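Local coordinates for NalD (Pseudomonas aeruginosa PAO1, PDB 5DAJ), which represses expression of the MexAB-OprM multidrug efflux pump as its secondary repressor, probably by binding operator DNA, and binds novobiocin, which induces the pump, at residues T13-A18 with Y48-N53; K54-N59 with Q126-A131. All coordinates share one frame; numbering follows the deposited sequence.

Interaction 1 of 2, residues T13-A18 with Y48-N53; sequences TAILLA and YWHFQN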
# COMPACT_ATOMS: atom_id res chain seq x y z
N THR A 13 11.27 26.19 2.87
CA THR A 13 11.85 24.98 3.50
C THR A 13 11.39 24.84 4.95
O THR A 13 11.04 23.74 5.38
CB THR A 13 13.39 25.01 3.47
OG1 THR A 13 13.85 25.29 2.14
CG2 THR A 13 13.97 23.66 3.91
N ALA A 14 11.41 25.96 5.68
CA ALA A 14 10.98 26.00 7.08
C ALA A 14 9.55 25.50 7.24
O ALA A 14 9.26 24.66 8.10
CB ALA A 14 11.09 27.41 7.63
N ILE A 15 8.67 26.00 6.38
CA ILE A 15 7.27 25.58 6.33
C ILE A 15 7.12 24.07 6.05
O ILE A 15 6.34 23.39 6.72
CB ILE A 15 6.46 26.40 5.28
CG1 ILE A 15 6.27 27.84 5.77
CG2 ILE A 15 5.09 25.77 5.02
CD1 ILE A 15 5.74 28.80 4.73
N LEU A 16 7.86 23.57 5.05
CA LEU A 16 7.79 22.15 4.67
C LEU A 16 8.29 21.22 5.77
O LEU A 16 7.72 20.14 5.98
CB LEU A 16 8.54 21.87 3.36
CG LEU A 16 7.90 22.48 2.10
CD1 LEU A 16 8.82 22.30 0.90
CD2 LEU A 16 6.53 21.88 1.81
N LEU A 17 9.36 21.63 6.43
CA LEU A 17 9.89 20.86 7.56
C LEU A 17 8.89 20.78 8.72
O LEU A 17 8.70 19.71 9.30
CB LEU A 17 11.21 21.46 8.06
CG LEU A 17 12.47 21.06 7.29
CD1 LEU A 17 13.66 21.87 7.79
CD2 LEU A 17 12.76 19.57 7.41
N ALA A 18 8.28 21.92 9.04
CA ALA A 18 7.23 22.01 10.06
C ALA A 18 6.05 21.10 9.74
O ALA A 18 5.63 20.29 10.58
CB ALA A 18 6.74 23.44 10.20
N TYR A 48 -0.21 30.24 3.03
CA TYR A 48 -1.15 30.42 1.92
C TYR A 48 -0.50 31.08 0.69
O TYR A 48 -0.74 30.67 -0.45
CB TYR A 48 -2.38 31.20 2.38
CG TYR A 48 -3.46 30.33 3.01
CD1 TYR A 48 -4.34 29.61 2.22
CD2 TYR A 48 -3.61 30.28 4.40
CE1 TYR A 48 -5.34 28.83 2.79
CE2 TYR A 48 -4.61 29.51 4.98
CZ TYR A 48 -5.48 28.80 4.17
OH TYR A 48 -6.48 28.05 4.76
N TRP A 49 0.39 32.02 0.94
CA TRP A 49 1.13 32.72 -0.08
C TRP A 49 2.07 31.85 -0.89
O TRP A 49 2.13 31.94 -2.09
CB TRP A 49 1.90 33.84 0.60
CG TRP A 49 2.57 34.74 -0.31
CD1 TRP A 49 3.88 34.85 -0.50
CD2 TRP A 49 1.97 35.70 -1.17
NE1 TRP A 49 4.16 35.79 -1.44
CE2 TRP A 49 2.99 36.33 -1.87
CE3 TRP A 49 0.66 36.07 -1.43
CZ2 TRP A 49 2.75 37.31 -2.79
CZ3 TRP A 49 0.44 37.04 -2.34
CH2 TRP A 49 1.47 37.64 -3.02
N HIS A 50 2.82 31.01 -0.22
CA HIS A 50 3.78 30.08 -0.85
C HIS A 50 3.19 28.80 -1.42
O HIS A 50 3.72 28.25 -2.40
CB HIS A 50 4.89 29.72 0.14
CG HIS A 50 5.81 30.86 0.42
ND1 HIS A 50 6.56 31.44 -0.58
CD2 HIS A 50 6.09 31.54 1.55
CE1 HIS A 50 7.28 32.42 -0.07
NE2 HIS A 50 7.01 32.51 1.22
N PHE A 51 2.13 28.30 -0.79
CA PHE A 51 1.60 26.97 -1.12
C PHE A 51 0.13 26.89 -1.49
O PHE A 51 -0.34 25.82 -1.85
CB PHE A 51 1.91 26.00 0.03
CG PHE A 51 3.38 25.78 0.24
CD1 PHE A 51 4.12 25.01 -0.67
CD2 PHE A 51 4.03 26.36 1.32
CE1 PHE A 51 5.47 24.81 -0.48
CE2 PHE A 51 5.39 26.15 1.51
CZ PHE A 51 6.11 25.38 0.61
N GLN A 52 -0.60 28.01 -1.40
CA GLN A 52 -2.02 28.12 -1.81
C GLN A 52 -3.01 27.29 -0.99
O GLN A 52 -3.90 27.85 -0.34
CB GLN A 52 -2.20 27.81 -3.29
CG GLN A 52 -1.55 28.83 -4.21
CD GLN A 52 -0.15 28.42 -4.62
OE1 GLN A 52 0.03 27.46 -5.38
NE2 GLN A 52 0.85 29.13 -4.11
N ASN A 53 -2.85 25.98 -1.01
CA ASN A 53 -3.69 25.08 -0.25
C ASN A 53 -2.91 23.89 0.29
O ASN A 53 -1.77 23.64 -0.11
CB ASN A 53 -4.86 24.62 -1.12
CG ASN A 53 -4.40 23.88 -2.37
OD1 ASN A 53 -3.92 22.76 -2.28
ND2 ASN A 53 -4.58 24.49 -3.53

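Interaction 2 of 2, residues K54-N59 with Q126-A131; sequences KAHLFN and QERNNA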
# COMPACT_ATOMS: atom_id res chain seq x y z
N LYS A 54 -3.57 23.11 1.15
CA LYS A 54 -2.94 21.96 1.81
C LYS A 54 -2.47 20.90 0.81
O LYS A 54 -1.41 20.30 0.99
CB LYS A 54 -3.89 21.33 2.84
CG LYS A 54 -3.17 20.44 3.85
CD LYS A 54 -4.09 19.54 4.64
CE LYS A 54 -4.97 20.31 5.59
NZ LYS A 54 -5.67 19.37 6.51
N ALA A 55 -3.28 20.63 -0.20
CA ALA A 55 -2.98 19.59 -1.22
C ALA A 55 -1.72 19.92 -2.00
O ALA A 55 -0.90 19.04 -2.27
CB ALA A 55 -4.15 19.40 -2.17
N HIS A 56 -1.59 21.19 -2.37
CA HIS A 56 -0.42 21.66 -3.11
C HIS A 56 0.82 21.62 -2.24
O HIS A 56 1.89 21.28 -2.73
CB HIS A 56 -0.63 23.07 -3.63
CG HIS A 56 0.44 23.53 -4.56
ND1 HIS A 56 1.27 24.59 -4.28
CD2 HIS A 56 0.84 23.06 -5.77
CE1 HIS A 56 2.12 24.77 -5.28
NE2 HIS A 56 1.88 23.85 -6.20
N LEU A 57 0.66 21.98 -0.97
CA LEU A 57 1.74 21.91 0.02
C LEU A 57 2.26 20.48 0.11
O LEU A 57 3.45 20.22 -0.03
CB LEU A 57 1.26 22.39 1.39
CG LEU A 57 2.34 22.65 2.44
CD1 LEU A 57 1.87 23.67 3.45
CD2 LEU A 57 2.78 21.39 3.16
N PHE A 58 1.32 19.57 0.33
CA PHE A 58 1.61 18.13 0.42
C PHE A 58 2.35 17.62 -0.81
O PHE A 58 3.27 16.82 -0.71
CB PHE A 58 0.30 17.36 0.61
CG PHE A 58 0.47 15.89 0.79
CD1 PHE A 58 0.96 15.38 1.96
CD2 PHE A 58 0.14 15.01 -0.22
CE1 PHE A 58 1.10 14.02 2.14
CE2 PHE A 58 0.28 13.65 -0.05
CZ PHE A 58 0.77 13.15 1.14
N ASN A 59 1.94 18.10 -1.97
CA ASN A 59 2.54 17.72 -3.25
C ASN A 59 3.98 18.23 -3.42
O ASN A 59 4.85 17.50 -3.91
CB ASN A 59 1.68 18.22 -4.40
CG ASN A 59 1.58 17.23 -5.53
OD1 ASN A 59 1.86 17.55 -6.67
ND2 ASN A 59 1.19 16.00 -5.22
N GLN A 126 -3.57 13.43 -4.89
CA GLN A 126 -3.85 12.10 -5.43
C GLN A 126 -3.67 12.04 -6.95
O GLN A 126 -3.08 11.09 -7.48
CB GLN A 126 -5.26 11.64 -5.06
CG GLN A 126 -5.63 10.27 -5.63
CD GLN A 126 -6.82 9.64 -4.95
OE1 GLN A 126 -6.74 8.52 -4.43
NE2 GLN A 126 -7.96 10.34 -4.96
N GLU A 127 -4.21 13.03 -7.65
CA GLU A 127 -4.11 13.10 -9.11
C GLU A 127 -2.65 13.06 -9.57
O GLU A 127 -2.28 12.26 -10.44
CB GLU A 127 -4.80 14.35 -9.66
CG GLU A 127 -6.33 14.23 -9.70
CD GLU A 127 -7.04 15.54 -10.06
OE1 GLU A 127 -6.43 16.63 -9.96
OE2 GLU A 127 -8.22 15.47 -10.44
N ARG A 128 -1.81 13.89 -8.95
CA ARG A 128 -0.38 13.94 -9.31
C ARG A 128 0.40 12.71 -8.83
O ARG A 128 1.36 12.27 -9.50
CB ARG A 128 0.27 15.25 -8.83
CG ARG A 128 0.34 16.27 -9.95
CD ARG A 128 0.85 17.62 -9.48
NE ARG A 128 0.54 18.69 -10.42
CZ ARG A 128 0.78 19.99 -10.24
NH1 ARG A 128 1.38 20.43 -9.13
NH2 ARG A 128 0.42 20.86 -11.17
N ASN A 129 -0.04 12.13 -7.72
CA ASN A 129 0.52 10.84 -7.28
C ASN A 129 0.26 9.74 -8.32
O ASN A 129 1.18 9.02 -8.74
CB ASN A 129 -0.04 10.40 -5.93
CG ASN A 129 0.78 9.30 -5.31
OD1 ASN A 129 0.26 8.22 -5.04
ND2 ASN A 129 2.08 9.53 -5.13
N ASN A 130 -1.00 9.62 -8.72
CA ASN A 130 -1.39 8.70 -9.80
C ASN A 130 -0.58 8.89 -11.06
O ASN A 130 -0.15 7.92 -11.68
CB ASN A 130 -2.88 8.84 -10.14
CG ASN A 130 -3.78 8.22 -9.09
OD1 ASN A 130 -3.36 7.37 -8.32
ND2 ASN A 130 -5.03 8.64 -9.06
N ALA A 131 -0.39 10.15 -11.44
CA ALA A 131 0.36 10.49 -12.66
C ALA A 131 1.81 10.00 -12.59
O ALA A 131 2.33 9.44 -13.57
CB ALA A 131 0.32 11.99 -12.90

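Interaction 1 of 2, residues T13-A18 with Y48-N53
The ring of F51 is gripped at its outer end by I15 and L16, two successive residues of helix 6-26. I15 meets one ortho-meta side: its CG2 lies 3.5 Å from F51 CE2, and I15 CB is 3.9 Å from the same carbon. The methyl reaches the ring because CG2 stands anti to the backbone N while CG1 takes the place beside it (chi1 -70°). L16 takes the far end and the other side, with its CG 3.7 Å from F51 CZ and its CD2 3.9 Å from F51 CE1. Both leucine and isoleucine approach the ring obliquely. F51 itself is turned with CG anti to its carbonyl carbon (chi1 -64°), which carries the ring across to helix 6-26. This is the three-helix DNA-binding domain of the TetR family. Helix 44-51 ends the predicted helix-turn-helix and corresponds to the family's recognition helix, while helix 6-26 packs against it through I15 and L16. I15 also touches I36 of helix 33-40, so all three helices meet here, and L57 of helix 54-63 closes the cluster against both L16 and F51. The packing thins out one residue earlier, at H50. Its imidazole is partly exposed and is met by I15 through a single long approach, I15 CD1 to H50 CD2 at 4.2 Å, although S8 and R12 also touch it. W49 CD1 sits over the centre of one face of the H50 ring, while Y48 and W49 are themselves exposed and do not touch residues 13-18.

Interaction 2 of 2, residues K54-N59 with Q126-A131
R128 lays its side chain across the amide of N59 at about a right angle, and the aliphatic part of the arginine does most of the touching. At the root of the side chain, R128 CB already lies 3.5 Å from N59 OD1 and 3.8 Å from N59 ND2, facing the end of the asparagine. R128 CG follows at 3.8 Å from N59 OD1. From here the arginine runs extended to NE (chi3 -162°), and R128 CD comes within 3.0 Å of N59 OD1, the nearest approach between the two segments. R128 NE is already farther off, 4.1 Å from N59 OD1. At the tip, R128 NH1 lies 3.8 Å from N59 OD1, too long to count as a hydrogen bond; the oxygen sits at the guanidinium edge, in its plane, with the amide plane turned 36° from it. R128 NH1 also comes to the edge of the H56 ring, 4.3 Å from H56 CD2, and makes a long, weak ion pair with E124, one turn earlier on helix 123-145. H56 ND1 probably donates a hydrogen bond to the backbone O of F51. The R128 guanidinium would tend to disfavour a positive charge on H56, and E124, which touches the histidine, would tend to offset this. Burial is uneven: N59 is buried, whereas R128 is exposed. N130 OD1, on the same helix as R128, accepts a hydrogen bond from R179 NH1 of the second subunit. Such a junction, in which the helix that follows the three-helix DNA-binding domain rests against a helix of the C-terminal ligand-binding domain, is characteristic of TetR-family repressors.

In the fold
From the N terminus, helix 6-26 supplies the first half of interaction 1, and the chain passes through helix 33-40 before helix 44-51 returns to close that loop within the DNA-binding domain. A short turn, with N53 capping helix 54-63 through a bond to H56 N, leads directly into the first half of interaction 2. The chain then runs through several helices of the C-terminal domain until 126-131 closes the second, longer loop. The two loops follow in series, neither nested nor crossed. Helix 54-63 couples them, with one face toward interaction 1 and another toward helix 123-145, so the DNA-binding and regulatory domains share this connecting helix.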